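Local coordinates for EmGH1 (Erythrobacter marinus, PDB 5Z87), which probably hydrolyses beta-glucosides as a family 3 glycoside hydrolase, releasing glucose, and may also act on related xylosides and arabinosides, at residues A[141-145]-A[449-454]; A[458-462]-A[605-609]. One frame throughout, in Å; residues are numbered along the deposited sequence.

Interaction 1: A[141-145]-A[449-454]; sequences TQFPQ and LGGYSP
Gln142 and Gln145 face the loop 449-454 as the two backbones pass in opposite senses, CA of Gln142 lying 7.1 Å from CA of Ser453 and CA of Gln145 6.3 Å from CA of Gly450. At this spacing no backbone groups bond directly; instead a water donates to Phe143 O at 2.9 Å and to Leu449 O at 2.7 Å, stapling the two chains together. The side-chain amide of Gln142 meets the ring of Pro454 from the opposite direction, with OE1 only 3.1 Å from Pro454 CD. CG of Gln142, anti to the carbonyl carbon, rests 3.9 Å from Leu449 CD1, the two side chains crossing at about a right angle; the bend at chi2 (-47°) then carries the amide to Pro454. NE2 donates to the carbonyls of Leu135 and Ala140, outside the two segments, whereas OE1 is buried without a polar partner. The contact is a seam between domains: a loop of the TIM-barrel-type N-terminal domain meets a loop of the C-terminal domain, and Tyr452, bonded through OH to Glu541, turns its ring away to line the pocket where dithiothreitol is bound. An alanine in place of Gln142 would probably leave the carbonyls of Leu135 and Ala140 without their shared donor and open a gap beside Leu449 and Pro454. At the other end Gln145, its CG anti to the backbone N (chi1 -175°), sends NE2 to Gly451 O at 3.2 Å in a bent bond (142° at the hydrogen), with Glu194 taking the same nitrogen and His133 also gripping Gly451 O. Glycine is needed at Gly450, since a CB would clash with Gln145 NE2 and with the preceding carbonyl.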
ATOM      1  N   THR A 141       0.495 -21.963  30.776  1.00 18.30           N
ATOM      2  CA  THR A 141       0.373 -20.554  31.147  1.00 25.62           C
ATOM      3  C   THR A 141       0.236 -19.664  29.910  1.00 27.05           C
ATOM      4  O   THR A 141       1.093 -19.686  29.021  1.00 26.57           O
ATOM      5  CB  THR A 141       1.583 -20.113  31.960  1.00 23.26           C
ATOM      6  OG1 THR A 141       1.939 -21.143  32.884  1.00 28.67           O
ATOM      7  CG2 THR A 141       1.282 -18.818  32.723  1.00 25.13           C
ATOM      8  N   GLN A 142      -0.825 -18.856  29.877  1.00 27.21           N
ATOM      9  CA  GLN A 142      -1.126 -17.966  28.755  1.00 24.44           C
ATOM     10  C   GLN A 142      -0.728 -16.539  29.118  1.00 27.65           C
ATOM     11  O   GLN A 142      -1.466 -15.834  29.812  1.00 28.28           O
ATOM     12  CB  GLN A 142      -2.603 -18.049  28.397  1.00 25.29           C
ATOM     13  CG  GLN A 142      -2.972 -19.387  27.812  1.00 27.32           C
ATOM     14  CD  GLN A 142      -1.983 -19.823  26.746  1.00 31.18           C
ATOM     15  OE1 GLN A 142      -1.986 -19.292  25.637  1.00 28.79           O
ATOM     16  NE2 GLN A 142      -1.132 -20.799  27.075  1.00 29.83           N
ATOM     17  N   PHE A 143       0.433 -16.115  28.642  1.00 24.09           N
ATOM     18  CA  PHE A 143       0.907 -14.761  28.875  1.00 24.92           C
ATOM     19  C   PHE A 143       0.142 -13.761  28.000  1.00 21.43           C
ATOM     20  O   PHE A 143      -0.682 -14.141  27.155  1.00 19.23           O
ATOM     21  CB  PHE A 143       2.410 -14.743  28.641  1.00 23.18           C
ATOM     22  CG  PHE A 143       3.163 -15.618  29.595  1.00 21.34           C
ATOM     23  CD1 PHE A 143       3.504 -15.151  30.860  1.00 24.39           C
ATOM     24  CD2 PHE A 143       3.514 -16.917  29.244  1.00 23.99           C
ATOM     25  CE1 PHE A 143       4.197 -15.964  31.760  1.00 23.88           C
ATOM     26  CE2 PHE A 143       4.212 -17.735  30.133  1.00 23.04           C
ATOM     27  CZ  PHE A 143       4.554 -17.261  31.388  1.00 19.64           C
ATOM     28  N   PRO A 144       0.335 -12.450  28.205  1.00 21.05           N
ATOM     29  CA  PRO A 144      -0.313 -11.490  27.303  1.00 22.20           C
ATOM     30  C   PRO A 144       0.156 -11.731  25.872  1.00 23.35           C
ATOM     31  O   PRO A 144       1.274 -12.190  25.632  1.00 22.57           O
ATOM     32  CB  PRO A 144       0.148 -10.125  27.829  1.00 24.28           C
ATOM     33  CG  PRO A 144       0.536 -10.367  29.252  1.00 22.75           C
ATOM     34  CD  PRO A 144       1.087 -11.763  29.273  1.00 28.90           C
ATOM     35  N   GLN A 145      -0.723 -11.438  24.923  1.00 22.22           N
ATOM     36  CA  GLN A 145      -0.402 -11.596  23.513  1.00 20.36           C
ATOM     37  C   GLN A 145       0.856 -10.797  23.156  1.00 21.01           C
ATOM     38  O   GLN A 145       1.287  -9.900  23.886  1.00 20.61           O
ATOM     39  CB  GLN A 145      -1.603 -11.173  22.665  1.00 20.90           C
ATOM     40  CG  GLN A 145      -1.465 -11.385  21.159  1.00 23.50           C
ATOM     41  CD  GLN A 145      -1.144 -12.829  20.784  1.00 22.27           C
ATOM     42  OE1 GLN A 145      -0.045 -13.331  21.045  1.00 24.32           O
ATOM     43  NE2 GLN A 145      -2.095 -13.488  20.143  1.00 18.91           N
ATOM     44  N   LEU A 449      -7.584 -14.193  25.101  1.00 26.33           N
ATOM     45  CA  LEU A 449      -6.161 -14.465  25.110  1.00 25.38           C
ATOM     46  C   LEU A 449      -5.506 -14.288  23.748  1.00 27.70           C
ATOM     47  O   LEU A 449      -4.282 -14.145  23.684  1.00 22.49           O
ATOM     48  CB  LEU A 449      -5.911 -15.891  25.618  1.00 22.88           C
ATOM     49  CG  LEU A 449      -6.448 -16.167  27.017  1.00 23.15           C
ATOM     50  CD1 LEU A 449      -6.398 -17.664  27.286  1.00 21.52           C
ATOM     51  CD2 LEU A 449      -5.665 -15.383  28.067  1.00 24.33           C
ATOM     52  N   GLY A 450      -6.279 -14.275  22.672  1.00 25.68           N
ATOM     53  CA  GLY A 450      -5.736 -14.035  21.353  1.00 28.07           C
ATOM     54  C   GLY A 450      -5.490 -15.319  20.591  1.00 27.15           C
ATOM     55  O   GLY A 450      -5.633 -16.434  21.106  1.00 28.70           O
ATOM     56  N   GLY A 451      -5.111 -15.139  19.324  1.00 24.13           N
ATOM     57  CA  GLY A 451      -4.760 -16.274  18.496  1.00 22.82           C
ATOM     58  C   GLY A 451      -3.642 -17.095  19.112  1.00 25.11           C
ATOM     59  O   GLY A 451      -2.871 -16.628  19.954  1.00 19.56           O
ATOM     60  N   TYR A 452      -3.592 -18.359  18.710  1.00 24.20           N
ATOM     61  CA  TYR A 452      -2.526 -19.257  19.145  1.00 27.89           C
ATOM     62  C   TYR A 452      -2.575 -19.485  20.660  1.00 23.73           C
ATOM     63  O   TYR A 452      -1.554 -19.472  21.346  1.00 23.51           O
ATOM     64  CB  TYR A 452      -1.165 -18.733  18.662  1.00 20.47           C
ATOM     65  CG  TYR A 452      -1.005 -19.041  17.186  1.00 28.02           C
ATOM     66  CD1 TYR A 452      -1.461 -18.163  16.204  1.00 24.57           C
ATOM     67  CD2 TYR A 452      -0.468 -20.251  16.778  1.00 25.71           C
ATOM     68  CE1 TYR A 452      -1.349 -18.484  14.860  1.00 26.43           C
ATOM     69  CE2 TYR A 452      -0.348 -20.575  15.452  1.00 27.65           C
ATOM     70  CZ  TYR A 452      -0.790 -19.700  14.496  1.00 32.43           C
ATOM     71  OH  TYR A 452      -0.677 -20.077  13.186  1.00 27.68           O
ATOM     72  N   SER A 453      -3.782 -19.698  21.182  1.00 24.66           N
ATOM     73  CA  SER A 453      -4.057 -19.984  22.582  1.00 29.33           C
ATOM     74  C   SER A 453      -4.875 -21.263  22.690  1.00 28.25           C
ATOM     75  O   SER A 453      -5.665 -21.577  21.793  1.00 25.70           O
ATOM     76  CB  SER A 453      -4.829 -18.836  23.263  1.00 28.60           C
ATOM     77  OG  SER A 453      -4.190 -17.586  23.093  1.00 30.90           O
ATOM     78  N   PRO A 454      -4.714 -22.013  23.783  1.00 25.53           N
ATOM     79  CA  PRO A 454      -5.508 -23.239  23.966  1.00 24.90           C
ATOM     80  C   PRO A 454      -6.973 -22.923  24.241  1.00 29.80           C
ATOM     81  O   PRO A 454      -7.299 -22.038  25.036  1.00 30.92           O
ATOM     82  CB  PRO A 454      -4.857 -23.915  25.182  1.00 29.62           C
ATOM     83  CG  PRO A 454      -3.754 -23.011  25.648  1.00 31.58           C
ATOM     84  CD  PRO A 454      -3.919 -21.685  24.969  1.00 22.68           C
TER
HETATM   85  O   HOH W   1      -3.194 -13.241  25.995  1.00 24.89           O

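Interaction 2: A[458-462]-A[605-609]; sequences VGVSA and EQGGH
Val460 pins the loop 458-462 to the start of helix 607-615 with both of its backbone polar groups, N donating to Glu605 O at 2.7 Å and O accepting from Gly608 N at 2.9 Å, while the chains run in the same sense with CA of Gly459 4.0 Å from CA of Glu605. Such closeness depends on glycine: a CB on Gly459 would strike Glu605 CA, and one on Gly608 would collide with the carbonyls of Val460 and Ser461. Gly608 CA instead offers a C-H to Ser461 O at 3.2 Å. The side chain of Val460 leans on His609 at about a right angle. Its CG1, anti to the backbone N (chi1 175°), stands 3.7 Å from the ring centroid and 14° off the normal, a CH-pi contact over one face, and CG2 reaches NE2 of His609 at 3.5 Å. Gln606 OE1 lies in the plane of that ring, at its edge. CB of Glu605 packs on Val458 O at 3.4 Å, and its carboxylate is shared among several partners: OE2 forms a salt bridge with Arg401 and takes a weak bond from Gln606 NE2, and OE1 accepts from Gln142 N. Ser461 OG caps the backbone N of Glu464, a true N-cap for helix 462-473. Two loop-to-helix junctions thus lie side by side in the C-terminal domain, one following strand 436-440 and the other strand 596-601, an arrangement of neighbouring helix N-termini at one end of the mixed sheet in its alpha/beta sandwich.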
ATOM      1  N   VAL A 458      -8.667 -20.078  29.385  1.00 23.57           N
ATOM      2  CA  VAL A 458      -8.667 -20.176  30.838  1.00 23.48           C
ATOM      3  C   VAL A 458      -7.958 -18.945  31.382  1.00 26.42           C
ATOM      4  O   VAL A 458      -6.772 -18.738  31.100  1.00 27.91           O
ATOM      5  CB  VAL A 458      -7.958 -21.457  31.325  1.00 33.73           C
ATOM      6  CG1 VAL A 458      -7.921 -21.509  32.846  1.00 31.74           C
ATOM      7  CG2 VAL A 458      -8.635 -22.706  30.761  1.00 30.58           C
ATOM      8  N   GLY A 459      -8.665 -18.138  32.166  1.00 24.97           N
ATOM      9  CA  GLY A 459      -8.030 -16.975  32.758  1.00 28.61           C
ATOM     10  C   GLY A 459      -9.021 -16.121  33.512  1.00 30.24           C
ATOM     11  O   GLY A 459     -10.171 -16.511  33.732  1.00 28.04           O
ATOM     12  N   VAL A 460      -8.554 -14.942  33.911  1.00 29.48           N
ATOM     13  CA  VAL A 460      -9.326 -14.027  34.747  1.00 27.57           C
ATOM     14  C   VAL A 460      -9.845 -12.898  33.868  1.00 31.37           C
ATOM     15  O   VAL A 460      -9.081 -12.018  33.457  1.00 27.65           O
ATOM     16  CB  VAL A 460      -8.487 -13.482  35.910  1.00 29.04           C
ATOM     17  CG1 VAL A 460      -9.271 -12.444  36.671  1.00 27.61           C
ATOM     18  CG2 VAL A 460      -8.070 -14.617  36.839  1.00 26.81           C
ATOM     19  N   SER A 461     -11.150 -12.902  33.599  1.00 30.95           N
ATOM     20  CA  SER A 461     -11.760 -11.864  32.783  1.00 26.27           C
ATOM     21  C   SER A 461     -11.737 -10.520  33.514  1.00 33.24           C
ATOM     22  O   SER A 461     -11.456 -10.432  34.715  1.00 25.70           O
ATOM     23  CB  SER A 461     -13.205 -12.225  32.433  1.00 30.38           C
ATOM     24  OG  SER A 461     -14.041 -12.133  33.579  1.00 27.40           O
ATOM     25  N   ALA A 462     -12.052  -9.457  32.766  1.00 25.70           N
ATOM     26  CA  ALA A 462     -12.148  -8.131  33.370  1.00 30.84           C
ATOM     27  C   ALA A 462     -13.197  -8.113  34.478  1.00 25.89           C
ATOM     28  O   ALA A 462     -12.943  -7.614  35.580  1.00 24.48           O
ATOM     29  CB  ALA A 462     -12.465  -7.085  32.292  1.00 21.98           C
ATOM     30  N   GLU A 605      -3.721 -14.359  30.937  1.00 26.35           N
ATOM     31  CA  GLU A 605      -4.675 -15.087  31.764  1.00 24.71           C
ATOM     32  C   GLU A 605      -4.878 -14.445  33.133  1.00 23.35           C
ATOM     33  O   GLU A 605      -5.909 -14.682  33.768  1.00 23.79           O
ATOM     34  CB  GLU A 605      -4.245 -16.549  31.902  1.00 24.79           C
ATOM     35  CG  GLU A 605      -2.917 -16.750  32.589  1.00 22.67           C
ATOM     36  CD  GLU A 605      -2.762 -18.167  33.116  1.00 35.44           C
ATOM     37  OE1 GLU A 605      -2.623 -19.107  32.295  1.00 32.32           O
ATOM     38  OE2 GLU A 605      -2.802 -18.339  34.354  1.00 37.68           O
ATOM     39  N   GLN A 606      -3.938 -13.627  33.586  1.00 23.48           N
ATOM     40  CA  GLN A 606      -4.102 -12.832  34.792  1.00 29.00           C
ATOM     41  C   GLN A 606      -4.554 -11.401  34.487  1.00 30.89           C
ATOM     42  O   GLN A 606      -4.475 -10.534  35.361  1.00 34.91           O
ATOM     43  CB  GLN A 606      -2.795 -12.822  35.591  1.00 23.17           C
ATOM     44  CG  GLN A 606      -2.395 -14.199  36.124  1.00 30.48           C
ATOM     45  CD  GLN A 606      -3.508 -14.880  36.929  1.00 34.15           C
ATOM     46  OE1 GLN A 606      -4.024 -14.313  37.891  1.00 31.18           O
ATOM     47  NE2 GLN A 606      -3.882 -16.101  36.529  1.00 27.26           N
ATOM     48  N   GLY A 607      -5.048 -11.145  33.273  1.00 24.95           N
ATOM     49  CA  GLY A 607      -5.275  -9.769  32.851  1.00 27.53           C
ATOM     50  C   GLY A 607      -6.338  -9.052  33.665  1.00 26.39           C
ATOM     51  O   GLY A 607      -6.203  -7.863  33.966  1.00 27.01           O
ATOM     52  N   GLY A 608      -7.407  -9.761  34.029  1.00 30.04           N
ATOM     53  CA  GLY A 608      -8.477  -9.143  34.796  1.00 30.87           C
ATOM     54  C   GLY A 608      -7.992  -8.520  36.090  1.00 27.84           C
ATOM     55  O   GLY A 608      -8.467  -7.453  36.488  1.00 27.26           O
ATOM     56  N   HIS A 609      -7.031  -9.168  36.756  1.00 25.70           N
ATOM     57  CA  HIS A 609      -6.479  -8.601  37.986  1.00 26.79           C
ATOM     58  C   HIS A 609      -5.622  -7.377  37.693  1.00 29.28           C
ATOM     59  O   HIS A 609      -5.664  -6.386  38.437  1.00 29.85           O
ATOM     60  CB  HIS A 609      -5.655  -9.652  38.744  1.00 27.34           C
ATOM     61  CG  HIS A 609      -6.454 -10.830  39.221  1.00 37.11           C
ATOM     62  ND1 HIS A 609      -7.583 -10.699  40.002  1.00 36.79           N
ATOM     63  CD2 HIS A 609      -6.272 -12.161  39.045  1.00 34.40           C
ATOM     64  CE1 HIS A 609      -8.072 -11.897  40.270  1.00 35.51           C
ATOM     65  NE2 HIS A 609      -7.295 -12.801  39.702  1.00 32.72           N
TER

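Interactions 1 and 2 lie next to each other, their centres about 11 Å apart, and Gln142 and Glu605 join them: Gln142 O is 2.9 Å from Glu605 N, probably a hydrogen bond, with the carboxylate of Glu605 providing the second tie. The N-terminal domain loop is therefore held by 605-609 as well as by 449-454. Leu449 of interaction 1 also packs on interaction 2, CD2 being 3.6 Å from Glu605 N and CD1 3.9 Å from Val458 N. Segments 449-454 and 458-462 belong to one loop. Its 449-454 part brings the side chain of Tyr452 to about 3 Å from the bound dithiothreitol, whereas interaction 2 lies away from the annotated sites.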